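Local atomic coordinates of neurotoxin (PDB entry 2QN0), a protein that acts as the zinc protease light chain of botulinum neurotoxin type C1, probably cleaving SNARE proteins of the nerve terminal. Residues T122-F127 / I300-N305; L87-K92 / N386-N391. All coordinates share one frame; numbering follows the deposited sequence.

Contact 1: T122-F127 / I300-N305; sequences TPINTF and IAKRLN
The carbonyl oxygen of Thr122 is gripped by both terminal nitrogens of Arg303, with NH1 at 2.9 Å from Thr122 O. The second bond, Arg303 NH2 to Thr122 O, measures 3.0 Å. The oxygen lies close to the guanidinium plane and takes this end-on fork with both hydrogen bonds bent, the N-H...O angles being 146° (NH1) and 141° (NH2). NH2 arrives in the plane of the Thr122 carbonyl, whereas NH1 stands well above it. An extended chain from CG to NE carries the guanidinium out from helix 283-304 to the loop, and the double grip restrains its rotation.

NH1 also donates to a water, 2.9 Å from Arg303 NH1, that lies within hydrogen-bonding reach of the carbonyl oxygens of Ile124 and Thr126, which may share its protons. Beside this polar centre the CG2 methyl of Ile124 lies against the aliphatic stem of Arg303, 4.0 Å from its CG, the two side chains crossing at about a right angle. The other branch of Ile124 ends near the bent tip of Lys302, where Ile124 CD1 is 4.2 Å from Lys302 CE. Further along, Leu304 CD2 meets the Phe127 ring at its edge, 3.9 Å from Phe127 CZ, while Phe116 forms an edge-to-face pair with the same ring.

Pro123 to Thr126 form a type I beta turn, closed by the backbone hydrogen bond from Thr126 N to Pro123 O. Arg303 thus binds the carbonyl just before a turn that leads into the two-stranded parallel sheet of strands 126-128 and 309-311, beside helix 283-304.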
loop_
_atom_site.group_PDB
_atom_site.type_symbol
_atom_site.label_atom_id
_atom_site.label_comp_id
_atom_site.label_asym_id
_atom_site.label_seq_id
_atom_site.Cartn_x
_atom_site.Cartn_y
_atom_site.Cartn_z
ATOM N N THR A 122 -3.574 23.931 8.450
ATOM C CA THR A 122 -3.513 23.843 9.906
ATOM C C THR A 122 -2.617 24.965 10.431
ATOM O O THR A 122 -1.535 25.200 9.897
ATOM C CB THR A 122 -2.912 22.499 10.362
ATOM O OG1 THR A 122 -3.719 21.424 9.872
ATOM C CG2 THR A 122 -2.843 22.434 11.882
ATOM N N PRO A 123 -3.063 25.687 11.473
ATOM C CA PRO A 123 -2.232 26.767 12.012
ATOM C C PRO A 123 -0.872 26.218 12.428
ATOM O O PRO A 123 -0.775 25.094 12.924
ATOM C CB PRO A 123 -3.047 27.266 13.202
ATOM C CG PRO A 123 -4.455 27.059 12.737
ATOM C CD PRO A 123 -4.393 25.679 12.109
ATOM N N ILE A 124 0.174 27.011 12.228
ATOM C CA ILE A 124 1.527 26.588 12.569
ATOM C C ILE A 124 1.717 26.149 14.025
ATOM O O ILE A 124 2.575 25.313 14.316
ATOM C CB ILE A 124 2.546 27.706 12.241
ATOM C CG1 ILE A 124 2.560 27.955 10.729
ATOM C CG2 ILE A 124 3.935 27.318 12.722
ATOM C CD1 ILE A 124 3.496 29.067 10.294
ATOM N N ASN A 125 0.922 26.696 14.939
ATOM C CA ASN A 125 1.062 26.336 16.351
ATOM C C ASN A 125 0.132 25.205 16.785
ATOM O O ASN A 125 0.014 24.922 17.977
ATOM C CB ASN A 125 0.791 27.558 17.238
ATOM C CG ASN A 125 -0.672 27.976 17.232
ATOM O OD1 ASN A 125 -1.498 27.399 16.520
ATOM N ND2 ASN A 125 -0.998 28.988 18.029
ATOM N N THR A 126 -0.495 24.540 15.822
ATOM C CA THR A 126 -1.460 23.493 16.135
ATOM C C THR A 126 -1.193 22.075 15.639
ATOM O O THR A 126 -0.646 21.871 14.555
ATOM C CB THR A 126 -2.850 23.906 15.606
ATOM O OG1 THR A 126 -3.239 25.144 16.212
ATOM C CG2 THR A 126 -3.896 22.836 15.910
ATOM N N PHE A 127 -1.588 21.105 16.464
ATOM C CA PHE A 127 -1.512 19.678 16.138
ATOM C C PHE A 127 -2.990 19.321 15.963
ATOM O O PHE A 127 -3.763 19.458 16.908
ATOM C CB PHE A 127 -0.972 18.839 17.309
ATOM C CG PHE A 127 0.522 18.613 17.294
ATOM C CD1 PHE A 127 1.288 18.880 16.167
ATOM C CD2 PHE A 127 1.156 18.088 18.421
ATOM C CE1 PHE A 127 2.666 18.628 16.162
ATOM C CE2 PHE A 127 2.529 17.833 18.425
ATOM C CZ PHE A 127 3.287 18.103 17.293
ATOM N N ILE A 300 7.987 21.737 8.435
ATOM C CA ILE A 300 7.493 20.886 9.522
ATOM C C ILE A 300 8.324 21.140 10.781
ATOM O O ILE A 300 7.782 21.249 11.880
ATOM C CB ILE A 300 7.589 19.378 9.157
ATOM C CG1 ILE A 300 6.592 19.039 8.045
ATOM C CG2 ILE A 300 7.340 18.517 10.395
ATOM C CD1 ILE A 300 5.158 19.276 8.414
ATOM N N ALA A 301 9.642 21.236 10.619
ATOM C CA ALA A 301 10.524 21.489 11.757
ATOM C C ALA A 301 10.117 22.800 12.428
ATOM O O ALA A 301 10.109 22.906 13.655
ATOM C CB ALA A 301 11.977 21.558 11.296
ATOM N N LYS A 302 9.772 23.793 11.612
ATOM C CA LYS A 302 9.349 25.091 12.124
ATOM C C LYS A 302 8.080 24.922 12.955
ATOM O O LYS A 302 7.947 25.511 14.029
ATOM C CB LYS A 302 9.085 26.058 10.966
ATOM C CG LYS A 302 8.498 27.390 11.394
ATOM C CD LYS A 302 8.214 28.281 10.195
ATOM C CE LYS A 302 7.602 29.603 10.628
ATOM N NZ LYS A 302 8.498 30.344 11.560
ATOM N N ARG A 303 7.146 24.118 12.454
ATOM C CA ARG A 303 5.904 23.877 13.176
ATOM C C ARG A 303 6.211 23.239 14.525
ATOM O O ARG A 303 5.657 23.641 15.546
ATOM C CB ARG A 303 4.976 22.957 12.368
ATOM C CG ARG A 303 4.226 23.641 11.229
ATOM C CD ARG A 303 3.444 22.622 10.403
ATOM N NE ARG A 303 2.681 23.227 9.313
ATOM C CZ ARG A 303 1.433 23.676 9.420
ATOM N NH1 ARG A 303 0.787 23.597 10.576
ATOM N NH2 ARG A 303 0.824 24.195 8.362
ATOM N N LEU A 304 7.106 22.253 14.530
ATOM C CA LEU A 304 7.458 21.566 15.767
ATOM C C LEU A 304 8.047 22.500 16.820
ATOM O O LEU A 304 8.033 22.188 18.012
ATOM C CB LEU A 304 8.427 20.416 15.482
ATOM C CG LEU A 304 7.823 19.241 14.696
ATOM C CD1 LEU A 304 8.895 18.202 14.417
ATOM C CD2 LEU A 304 6.663 18.625 15.492
ATOM N N ASN A 305 8.562 23.645 16.386
ATOM C CA ASN A 305 9.125 24.613 17.322
ATOM C C ASN A 305 8.061 25.623 17.736
ATOM O O ASN A 305 8.332 26.521 18.533
ATOM C CB ASN A 305 10.290 25.386 16.687
ATOM C CG ASN A 305 11.505 24.524 16.438
ATOM O OD1 ASN A 305 11.916 23.740 17.293
ATOM N ND2 ASN A 305 12.104 24.681 15.262
HETATM O O HOH W 1 1.635 22.797 13.208
#

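Contact 2: L87-K92 / N386-N391; sequences LKEIIK and NILDDN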
loop_
_atom_site.group_PDB
_atom_site.type_symbol
_atom_site.label_atom_id
_atom_site.label_comp_id
_atom_site.label_asym_id
_atom_site.label_seq_id
_atom_site.Cartn_x
_atom_site.Cartn_y
_atom_site.Cartn_z
ATOM N N LEU A 87 -9.128 -12.011 4.678
ATOM C CA LEU A 87 -8.447 -11.568 5.889
ATOM C C LEU A 87 -7.239 -12.447 6.191
ATOM O O LEU A 87 -6.151 -11.951 6.480
ATOM C CB LEU A 87 -9.417 -11.592 7.074
ATOM C CG LEU A 87 -8.863 -11.236 8.454
ATOM C CD1 LEU A 87 -8.315 -9.812 8.457
ATOM C CD2 LEU A 87 -9.977 -11.378 9.483
ATOM N N LYS A 88 -7.427 -13.760 6.121
ATOM C CA LYS A 88 -6.337 -14.683 6.396
ATOM C C LYS A 88 -5.230 -14.619 5.347
ATOM O O LYS A 88 -4.060 -14.844 5.662
ATOM C CB LYS A 88 -6.890 -16.106 6.537
ATOM C CG LYS A 88 -7.630 -16.289 7.862
ATOM C CD LYS A 88 -8.481 -17.548 7.918
ATOM C CE LYS A 88 -9.194 -17.628 9.269
ATOM N NZ LYS A 88 -10.187 -18.739 9.328
ATOM N N GLU A 89 -5.590 -14.308 4.106
ATOM C CA GLU A 89 -4.587 -14.199 3.050
ATOM C C GLU A 89 -3.689 -12.996 3.338
ATOM O O GLU A 89 -2.466 -13.085 3.246
ATOM C CB GLU A 89 -5.261 -14.039 1.680
ATOM C CG GLU A 89 -6.034 -15.282 1.223
ATOM C CD GLU A 89 -6.821 -15.064 -0.058
ATOM O OE1 GLU A 89 -7.230 -13.914 -0.320
ATOM O OE2 GLU A 89 -7.051 -16.049 -0.795
ATOM N N ILE A 90 -4.300 -11.871 3.693
ATOM C CA ILE A 90 -3.536 -10.665 3.994
ATOM C C ILE A 90 -2.600 -10.919 5.176
ATOM O O ILE A 90 -1.429 -10.543 5.147
ATOM C CB ILE A 90 -4.472 -9.479 4.327
ATOM C CG1 ILE A 90 -5.304 -9.105 3.096
ATOM C CG2 ILE A 90 -3.647 -8.270 4.792
ATOM C CD1 ILE A 90 -4.474 -8.663 1.889
ATOM N N ILE A 91 -3.118 -11.562 6.217
ATOM C CA ILE A 91 -2.311 -11.863 7.394
ATOM C C ILE A 91 -1.116 -12.739 7.026
ATOM O O ILE A 91 0.017 -12.468 7.433
ATOM C CB ILE A 91 -3.155 -12.584 8.487
ATOM C CG1 ILE A 91 -4.186 -11.616 9.064
ATOM C CG2 ILE A 91 -2.245 -13.135 9.583
ATOM C CD1 ILE A 91 -3.592 -10.329 9.605
ATOM N N LYS A 92 -1.364 -13.787 6.247
ATOM C CA LYS A 92 -0.285 -14.686 5.859
ATOM C C LYS A 92 0.778 -13.940 5.057
ATOM O O LYS A 92 1.975 -14.162 5.240
ATOM C CB LYS A 92 -0.828 -15.861 5.039
ATOM C CG LYS A 92 0.221 -16.921 4.724
ATOM C CD LYS A 92 -0.414 -18.153 4.095
ATOM C CE LYS A 92 0.609 -19.264 3.904
ATOM N NZ LYS A 92 -0.035 -20.500 3.377
ATOM N N ASN A 386 -4.567 -21.131 -4.257
ATOM C CA ASN A 386 -5.019 -21.219 -2.874
ATOM C C ASN A 386 -3.785 -20.995 -2.017
ATOM O O ASN A 386 -3.170 -21.944 -1.525
ATOM C CB ASN A 386 -5.615 -22.602 -2.606
ATOM C CG ASN A 386 -6.669 -22.981 -3.625
ATOM O OD1 ASN A 386 -7.552 -22.185 -3.948
ATOM N ND2 ASN A 386 -6.585 -24.204 -4.136
ATOM N N ILE A 387 -3.421 -19.727 -1.846
ATOM C CA ILE A 387 -2.230 -19.380 -1.087
ATOM C C ILE A 387 -2.278 -19.678 0.408
ATOM O O ILE A 387 -1.256 -19.584 1.086
ATOM C CB ILE A 387 -1.845 -17.896 -1.298
ATOM C CG1 ILE A 387 -2.991 -16.981 -0.869
ATOM C CG2 ILE A 387 -1.516 -17.657 -2.773
ATOM C CD1 ILE A 387 -2.635 -15.505 -0.945
ATOM N N LEU A 388 -3.448 -20.039 0.926
ATOM C CA LEU A 388 -3.545 -20.371 2.348
ATOM C C LEU A 388 -3.084 -21.814 2.574
ATOM O O LEU A 388 -2.777 -22.212 3.699
ATOM C CB LEU A 388 -4.980 -20.191 2.855
ATOM C CG LEU A 388 -5.492 -18.748 2.944
ATOM C CD1 LEU A 388 -6.901 -18.728 3.521
ATOM C CD2 LEU A 388 -4.556 -17.932 3.822
ATOM N N ASP A 389 -3.030 -22.588 1.494
ATOM C CA ASP A 389 -2.602 -23.989 1.551
ATOM C C ASP A 389 -1.075 -24.038 1.553
ATOM O O ASP A 389 -0.445 -23.715 0.547
ATOM C CB ASP A 389 -3.137 -24.738 0.325
ATOM C CG ASP A 389 -2.875 -26.237 0.382
ATOM O OD1 ASP A 389 -1.914 -26.670 1.057
ATOM O OD2 ASP A 389 -3.628 -26.986 -0.275
ATOM N N ASP A 390 -0.476 -24.450 2.671
ATOM C CA ASP A 390 0.982 -24.510 2.757
ATOM C C ASP A 390 1.644 -25.446 1.751
ATOM O O ASP A 390 2.859 -25.404 1.574
ATOM C CB ASP A 390 1.434 -24.884 4.173
ATOM C CG ASP A 390 1.340 -23.720 5.143
ATOM O OD1 ASP A 390 1.566 -22.567 4.716
ATOM O OD2 ASP A 390 1.056 -23.955 6.335
ATOM N N ASN A 391 0.857 -26.297 1.102
ATOM C CA ASN A 391 1.411 -27.205 0.104
ATOM C C ASN A 391 1.508 -26.464 -1.223
ATOM O O ASN A 391 2.074 -26.969 -2.192
ATOM C CB ASN A 391 0.516 -28.434 -0.074
ATOM C CG ASN A 391 0.484 -29.315 1.159
ATOM O OD1 ASN A 391 1.527 -29.694 1.690
ATOM N ND2 ASN A 391 -0.718 -29.648 1.617
HETATM O O HOH W 2 -6.087 -18.370 -0.511
HETATM O O HOH W 3 -1.821 -20.887 5.800
#
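Lys92 leaves helix 80-97 with CG anti to its backbone N (chi1 -174°) and stays extended through every later torsion, which carries NZ across to the turn at 386-391. There the ammonium is 2.8 Å from Ile387 O, to which it donates a hydrogen bond, and it makes a salt bridge to the Asp390 carboxylate, with Lys92 NZ 2.9 Å from Asp390 OD1. It approaches Asp390 OD1 from above the carboxylate plane. A weak third bond joins Lys92 NZ to Leu388 O, and a water bridges the same two atoms. Tyr393 O, just beyond the turn, is a further acceptor. These partners outnumber the three N-H groups of the ammonium and must share them; the oxygens around NZ would probably stabilise its charge.

Leu388 and Ile387 pack against the helix at Lys88 and Glu89. The CD2 methyl of Leu388 lies over the helix backbone, 3.6 Å from Lys88 O, and Leu388 CD1 is 4.0 Å from Lys88 CB. Glu89 crosses both turn side chains at about a right angle: its CG packs against Leu388 CG at 3.9 Å and its CB against Ile387 CD1 at 4.0 Å. Beyond this methylene stem, Arg197 forms a long, weak ion pair with the Glu89 carboxylate.

Asn386 to Asp389 make a type I beta turn, and Asp389 OD1 then accepts from Asn391 N in an Asx turn. A lysine from helix 80-97 thus binds the type I turn and the residue after it, through Ile387 O and Asp390, holding the long loop between strands 383-384 and 422-423 against the helix.

Overall arrangement
After the first three strands of the large mixed sheet the chain forms helix 80-97, whose 87-92 portion opens the loop that contact 2 closes almost three hundred residues later at 386-391. Within that loop, contact 1 joins 122-127 to 300-305, so the smaller closure sits wholly inside the larger one and the two do not cross. The zinc site of His229, His233 and Glu269 falls in the sequence enclosed by both. In space the contacts lie on opposite sides of the chain's centre; the centres of contact 1 and contact 2 are about 43 Å apart. Contact 1 ties a loop and short strand to helix 283-304; contact 2 ties the C-terminal region to an early helix.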